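Local coordinates for Lin2111 protein (Listeria innocua, PDB 3EDP) that is of unknown function but probably binds DNA as a GntR-type transcription regulator with a UTRA domain, at residues Glu12-Lys17 and Thr48-Ala53; Lys17-Ile22 and Val58-Val63. All blocks are in the same frame, centred on the assembly; numbering follows the deposited sequence.

Contact 1. Residues Glu12-Lys17 and Thr48-Ala53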
loop_
_atom_site.group_PDB
_atom_site.type_symbol
_atom_site.label_atom_id
_atom_site.label_comp_id
_atom_site.label_asym_id
_atom_site.label_seq_id
_atom_site.Cartn_x
_atom_site.Cartn_y
_atom_site.Cartn_z
ATOM N N GLU A 12 36.387 12.538 -28.532
ATOM C CA GLU A 12 35.202 12.130 -29.288
ATOM C C GLU A 12 35.355 10.716 -29.837
ATOM O O GLU A 12 34.390 9.950 -29.869
ATOM C CB GLU A 12 34.908 13.101 -30.433
ATOM C CG GLU A 12 34.269 14.402 -30.003
ATOM C CD GLU A 12 34.016 15.338 -31.176
ATOM O OE1 GLU A 12 34.107 14.882 -32.337
ATOM O OE2 GLU A 12 33.728 16.531 -30.934
ATOM N N VAL A 13 36.564 10.374 -30.277
ATOM C CA VAL A 13 36.827 9.015 -30.746
ATOM C C VAL A 13 36.573 8.031 -29.609
ATOM O O VAL A 13 35.896 7.013 -29.785
ATOM C CB VAL A 13 38.268 8.853 -31.282
ATOM C CG1 VAL A 13 38.549 7.394 -31.646
ATOM C CG2 VAL A 13 38.484 9.748 -32.485
ATOM N N ILE A 14 37.093 8.359 -28.429
ATOM C CA ILE A 14 36.920 7.503 -27.260
ATOM C C ILE A 14 35.461 7.433 -26.784
ATOM O O ILE A 14 34.974 6.359 -26.446
ATOM C CB ILE A 14 37.895 7.889 -26.121
ATOM C CG1 ILE A 14 39.330 7.546 -26.538
ATOM C CG2 ILE A 14 37.557 7.151 -24.834
ATOM C CD1 ILE A 14 40.347 7.905 -25.503
ATOM N N ALA A 15 34.756 8.562 -26.789
ATOM C CA ALA A 15 33.327 8.541 -26.453
ATOM C C ALA A 15 32.550 7.589 -27.373
ATOM O O ALA A 15 31.683 6.847 -26.919
ATOM C CB ALA A 15 32.728 9.959 -26.517
ATOM N N SER A 16 32.867 7.620 -28.666
ATOM C CA SER A 16 32.223 6.733 -29.640
ATOM C C SER A 16 32.452 5.256 -29.324
ATOM O O SER A 16 31.557 4.431 -29.495
ATOM C CB SER A 16 32.723 7.029 -31.058
ATOM O OG SER A 16 32.363 8.338 -31.466
ATOM N N LYS A 17 33.658 4.928 -28.870
ATOM C CA LYS A 17 33.991 3.549 -28.527
ATOM C C LYS A 17 33.256 3.096 -27.269
ATOM O O LYS A 17 32.778 1.963 -27.193
ATOM C CB LYS A 17 35.510 3.375 -28.382
ATOM C CG LYS A 17 36.265 3.584 -29.701
ATOM C CD LYS A 17 37.680 3.035 -29.660
ATOM C CE LYS A 17 38.670 4.060 -29.117
ATOM N NZ LYS A 17 40.098 3.635 -29.318
ATOM N N THR A 48 42.298 13.766 -18.526
ATOM C CA THR A 48 41.586 14.864 -19.186
ATOM C C THR A 48 40.812 14.390 -20.410
ATOM O O THR A 48 39.684 14.804 -20.655
ATOM C CB THR A 48 42.581 15.946 -19.639
ATOM O OG1 THR A 48 43.110 16.611 -18.488
ATOM C CG2 THR A 48 41.909 16.960 -20.562
ATOM N N THR A 49 41.445 13.537 -21.200
ATOM C CA THR A 49 40.788 12.951 -22.357
ATOM C C THR A 49 39.565 12.124 -21.937
ATOM O O THR A 49 38.478 12.263 -22.503
ATOM C CB THR A 49 41.775 12.097 -23.153
ATOM O OG1 THR A 49 42.769 12.958 -23.720
ATOM C CG2 THR A 49 41.058 11.329 -24.261
ATOM N N ILE A 50 39.740 11.276 -20.930
ATOM C CA ILE A 50 38.644 10.433 -20.461
ATOM C C ILE A 50 37.521 11.292 -19.872
ATOM O O ILE A 50 36.334 11.049 -20.124
ATOM C CB ILE A 50 39.125 9.413 -19.416
ATOM C CG1 ILE A 50 40.050 8.378 -20.065
ATOM C CG2 ILE A 50 37.941 8.735 -18.729
ATOM C CD1 ILE A 50 39.474 7.691 -21.288
ATOM N N ARG A 51 37.897 12.319 -19.119
ATOM C CA ARG A 51 36.887 13.179 -18.486
ATOM C C ARG A 51 36.037 13.874 -19.549
ATOM O O ARG A 51 34.823 14.046 -19.388
ATOM C CB ARG A 51 37.525 14.203 -17.541
ATOM C CG ARG A 51 36.519 15.214 -16.971
ATOM C CD ARG A 51 37.176 16.229 -16.038
ATOM N NE ARG A 51 38.193 17.036 -16.712
ATOM C CZ ARG A 51 39.499 16.951 -16.471
ATOM N NH1 ARG A 51 40.353 17.726 -17.134
ATOM N NH2 ARG A 51 39.956 16.094 -15.564
ATOM N N ARG A 52 36.677 14.249 -20.651
ATOM C CA ARG A 52 35.975 14.881 -21.763
ATOM C C ARG A 52 35.070 13.904 -22.513
ATOM O O ARG A 52 33.975 14.268 -22.935
ATOM C CB ARG A 52 36.966 15.525 -22.728
ATOM C CG ARG A 52 37.644 16.773 -22.174
ATOM C CD ARG A 52 38.869 17.126 -23.005
ATOM N NE ARG A 52 39.365 18.466 -22.721
ATOM C CZ ARG A 52 40.511 18.950 -23.186
ATOM N NH1 ARG A 52 41.295 18.186 -23.954
ATOM N NH2 ARG A 52 40.871 20.198 -22.882
ATOM N N ALA A 53 35.540 12.675 -22.694
ATOM C CA ALA A 53 34.734 11.645 -23.334
ATOM C C ALA A 53 33.474 11.394 -22.507
ATOM O O ALA A 53 32.367 11.352 -23.045
ATOM C CB ALA A 53 35.536 10.349 -23.485
#

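Contact 2. Residues Lys17-Ile22 and Val58-Val63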
loop_
_atom_site.group_PDB
_atom_site.type_symbol
_atom_site.label_atom_id
_atom_site.label_comp_id
_atom_site.label_asym_id
_atom_site.label_seq_id
_atom_site.Cartn_x
_atom_site.Cartn_y
_atom_site.Cartn_z
ATOM N N LYS A 17 33.658 4.928 -28.870
ATOM C CA LYS A 17 33.991 3.549 -28.527
ATOM C C LYS A 17 33.256 3.096 -27.269
ATOM O O LYS A 17 32.778 1.963 -27.193
ATOM C CB LYS A 17 35.510 3.375 -28.382
ATOM C CG LYS A 17 36.265 3.584 -29.701
ATOM C CD LYS A 17 37.680 3.035 -29.660
ATOM C CE LYS A 17 38.670 4.060 -29.117
ATOM N NZ LYS A 17 40.098 3.635 -29.318
ATOM N N ILE A 18 33.153 3.982 -26.283
ATOM C CA ILE A 18 32.382 3.660 -25.088
ATOM C C ILE A 18 30.905 3.494 -25.444
ATOM O O ILE A 18 30.226 2.601 -24.935
ATOM C CB ILE A 18 32.545 4.725 -23.994
ATOM C CG1 ILE A 18 33.996 4.743 -23.514
ATOM C CG2 ILE A 18 31.587 4.436 -22.813
ATOM C CD1 ILE A 18 34.407 6.038 -22.896
ATOM N N LYS A 19 30.418 4.360 -26.323
ATOM C CA LYS A 19 29.046 4.273 -26.804
ATOM C C LYS A 19 28.807 2.914 -27.470
ATOM O O LYS A 19 27.769 2.287 -27.266
ATOM C CB LYS A 19 28.774 5.408 -27.790
ATOM C CG LYS A 19 27.334 5.880 -27.838
ATOM C CD LYS A 19 27.195 7.083 -28.761
ATOM C CE LYS A 19 28.288 8.110 -28.497
ATOM N NZ LYS A 19 28.333 9.162 -29.554
ATOM N N ASP A 20 29.777 2.462 -28.263
ATOM C CA ASP A 20 29.693 1.151 -28.905
ATOM C C ASP A 20 29.537 0.045 -27.868
ATOM O O ASP A 20 28.685 -0.833 -28.006
ATOM C CB ASP A 20 30.933 0.875 -29.759
ATOM C CG ASP A 20 31.034 1.798 -30.958
ATOM O OD1 ASP A 20 30.027 2.464 -31.287
ATOM O OD2 ASP A 20 32.123 1.861 -31.571
ATOM N N SER A 21 30.372 0.092 -26.836
ATOM C CA SER A 21 30.319 -0.892 -25.764
ATOM C C SER A 21 28.957 -0.887 -25.085
ATOM O O SER A 21 28.415 -1.941 -24.749
ATOM C CB SER A 21 31.418 -0.627 -24.738
ATOM O OG SER A 21 32.698 -0.760 -25.334
ATOM N N ILE A 22 28.410 0.305 -24.881
ATOM C CA ILE A 22 27.090 0.442 -24.281
ATOM C C ILE A 22 26.028 -0.180 -25.181
ATOM O O ILE A 22 25.127 -0.868 -24.706
ATOM C CB ILE A 22 26.749 1.919 -23.995
ATOM C CG1 ILE A 22 27.652 2.455 -22.882
ATOM C CG2 ILE A 22 25.276 2.069 -23.610
ATOM C CD1 ILE A 22 27.385 3.884 -22.500
ATOM N N VAL A 58 27.674 11.884 -20.790
ATOM C CA VAL A 58 26.714 12.405 -19.824
ATOM C C VAL A 58 25.747 13.382 -20.501
ATOM O O VAL A 58 24.534 13.317 -20.291
ATOM C CB VAL A 58 27.414 13.097 -18.647
ATOM C CG1 VAL A 58 26.403 13.941 -17.825
ATOM C CG2 VAL A 58 28.107 12.066 -17.765
ATOM N N GLU A 59 26.297 14.273 -21.321
ATOM C CA GLU A 59 25.513 15.265 -22.047
ATOM C C GLU A 59 24.511 14.587 -22.974
ATOM O O GLU A 59 23.384 15.060 -23.139
ATOM C CB GLU A 59 26.438 16.186 -22.847
ATOM C CG GLU A 59 25.721 17.144 -23.777
ATOM C CD GLU A 59 26.679 17.954 -24.630
ATOM O OE1 GLU A 59 27.909 17.844 -24.425
ATOM O OE2 GLU A 59 26.201 18.702 -25.509
ATOM N N GLU A 60 24.926 13.470 -23.567
ATOM C CA GLU A 60 24.069 12.699 -24.459
ATOM C C GLU A 60 23.067 11.843 -23.686
ATOM O O GLU A 60 22.219 11.185 -24.283
ATOM C CB GLU A 60 24.906 11.811 -25.384
ATOM C CG GLU A 60 25.528 12.540 -26.565
ATOM C CD GLU A 60 26.462 11.652 -27.380
ATOM O OE1 GLU A 60 27.125 10.776 -26.785
ATOM O OE2 GLU A 60 26.540 11.834 -28.615
ATOM N N GLY A 61 23.174 11.851 -22.360
ATOM C CA GLY A 61 22.276 11.089 -21.512
ATOM C C GLY A 61 22.508 9.586 -21.558
ATOM O O GLY A 61 21.587 8.810 -21.337
ATOM N N LEU A 62 23.740 9.173 -21.841
ATOM C CA LEU A 62 24.059 7.755 -21.957
ATOM C C LEU A 62 24.682 7.178 -20.689
ATOM O O LEU A 62 24.602 5.980 -20.448
ATOM C CB LEU A 62 24.985 7.523 -23.148
ATOM C CG LEU A 62 24.372 8.000 -24.463
ATOM C CD1 LEU A 62 25.407 8.044 -25.577
ATOM C CD2 LEU A 62 23.197 7.110 -24.838
ATOM N N VAL A 63 25.309 8.033 -19.885
ATOM C CA VAL A 63 25.913 7.601 -18.636
ATOM C C VAL A 63 25.735 8.686 -17.592
ATOM O O VAL A 63 25.417 9.830 -17.909
ATOM C CB VAL A 63 27.446 7.312 -18.775
ATOM C CG1 VAL A 63 27.766 6.632 -20.085
ATOM C CG2 VAL A 63 28.234 8.587 -18.641
#

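Contact 1. Residues Glu12-Lys17 and Thr48-Ala53
Ile14 and Ala15 of helix 10-23 pack on Thr49, Ile50 and Ala53 of helix 47-59, joining the first and third helices of the winged helix-turn-helix that marks the GntR family. In such folds the third helix is the one that usually reads DNA, so helix 47-59 is probably the recognition helix, and this contact packs one of its sides against the first helix. The axes of the two short segments approach to 8.5 Å and cross at -57°.

Small residues allow the approach. Ala15 and Ala53 bring their CA atoms within 4.6 Å of each other. Ala53 CB sits 3.8 Å from Ala15 N, while Ala15 CB rests 3.8 Å from Ala53 O, so each methyl lies against the partner's main chain. Leu56 and Leu57, one turn further along helix 47-59, also touch Ala15.

The branched side chains fill the flank of this alanine pair. Ile14 sends both its arms across: CG2, anti to its own backbone N, touches both Ala53 CB and Ile50 CD1, the latter 4.1 Å from Ile14 CG2, and the longer CG1-CD1 arm runs out to Thr49. Its side chain crosses those of Ile50 and Thr49 at about a right angle. Ile50 also lies against Leu39 and Gln40 of helix 36-42, which draws the second helix into the same core.

No hydrogen bond joins the segments, and the contacts between side chains are all between carbon atoms. Thr49 gives a methyl: its OG1 is anti to the carbonyl carbon (chi1 -67°), which leaves Thr49 CG2 to meet Ile14 CD1 at 3.7 Å.

Contact 2. Residues Lys17-Ile22 and Val58-Val63
Ile22 and Lys19 of helix 10-23 meet Leu62, Val63 and Glu60 where helix 47-59 ends and the chain turns into strand 63-66, the first strand of the wing in this winged helix-turn-helix domain. The turn is a Schellman motif: Gly61, with positive phi (72°), leaves the helix and turns the chain, so that Leu62 and Val63 come back beside the first helix.

The closely packed part is apolar. Ile22 enters end-on, Ile22 CD1 meeting Val63 CG1 at 3.7 Å, with the two side chains at about a right angle. Ile22 CD1 also lies 4.0 Å from Leu62 O, so it reaches the backbone of the turn as well as the side chain beyond it. Leu62 turns its CD1 onto the aliphatic stem of Lys19, with Leu62 CD1 3.7 Å from Lys19 CG and 3.8 Å from Lys19 CD. Leu57, in the last turns of helix 47-59, touches Lys19, Leu62 and Val63 alike and extends this apolar surface.

Toward solvent the contact thins to one ion pair. Lys19 starts with CG anti to its backbone N and bends at chi3 (-46°), which carries the ammonium past Leu62 to the exposed Glu60. Lys19 NZ makes a weak, long hydrogen bond of 3.4 Å to Glu60 OE2 as part of a salt bridge. Glu60 OE1 is also 3.4 Å from Lys19 NZ, so the ammonium faces both carboxylate oxygens and neither is held at short range. The two side chains cross at about a right angle.

The chemistry thus divides the work along a single lysine: its methylenes pack on leucine, while its charge, at the exposed Glu60, probably adds only a modest electrostatic attraction to a junction held mainly by apolar contact.

In the fold
Both contacts pack helix 10-23: contact 1 on helix 47-59, contact 2 on the turn and strand that follow that helix, with centres 10 Å apart. Lys17 belongs to both ranges of helix 10-23 but touches neither partner segment. From contact 1 to contact 2 the character changes from a buried helix crossing to a surface contact at the helix's end and the start of the wing. Leu57, touched by residues of both contacts, lies between their second segments in sequence. Contact 2 lies nearer the middle of the chain, its centre about 18 Å from the chain's centre against about 26 Å for contact 1. Both fall within the probable DNA-binding domain.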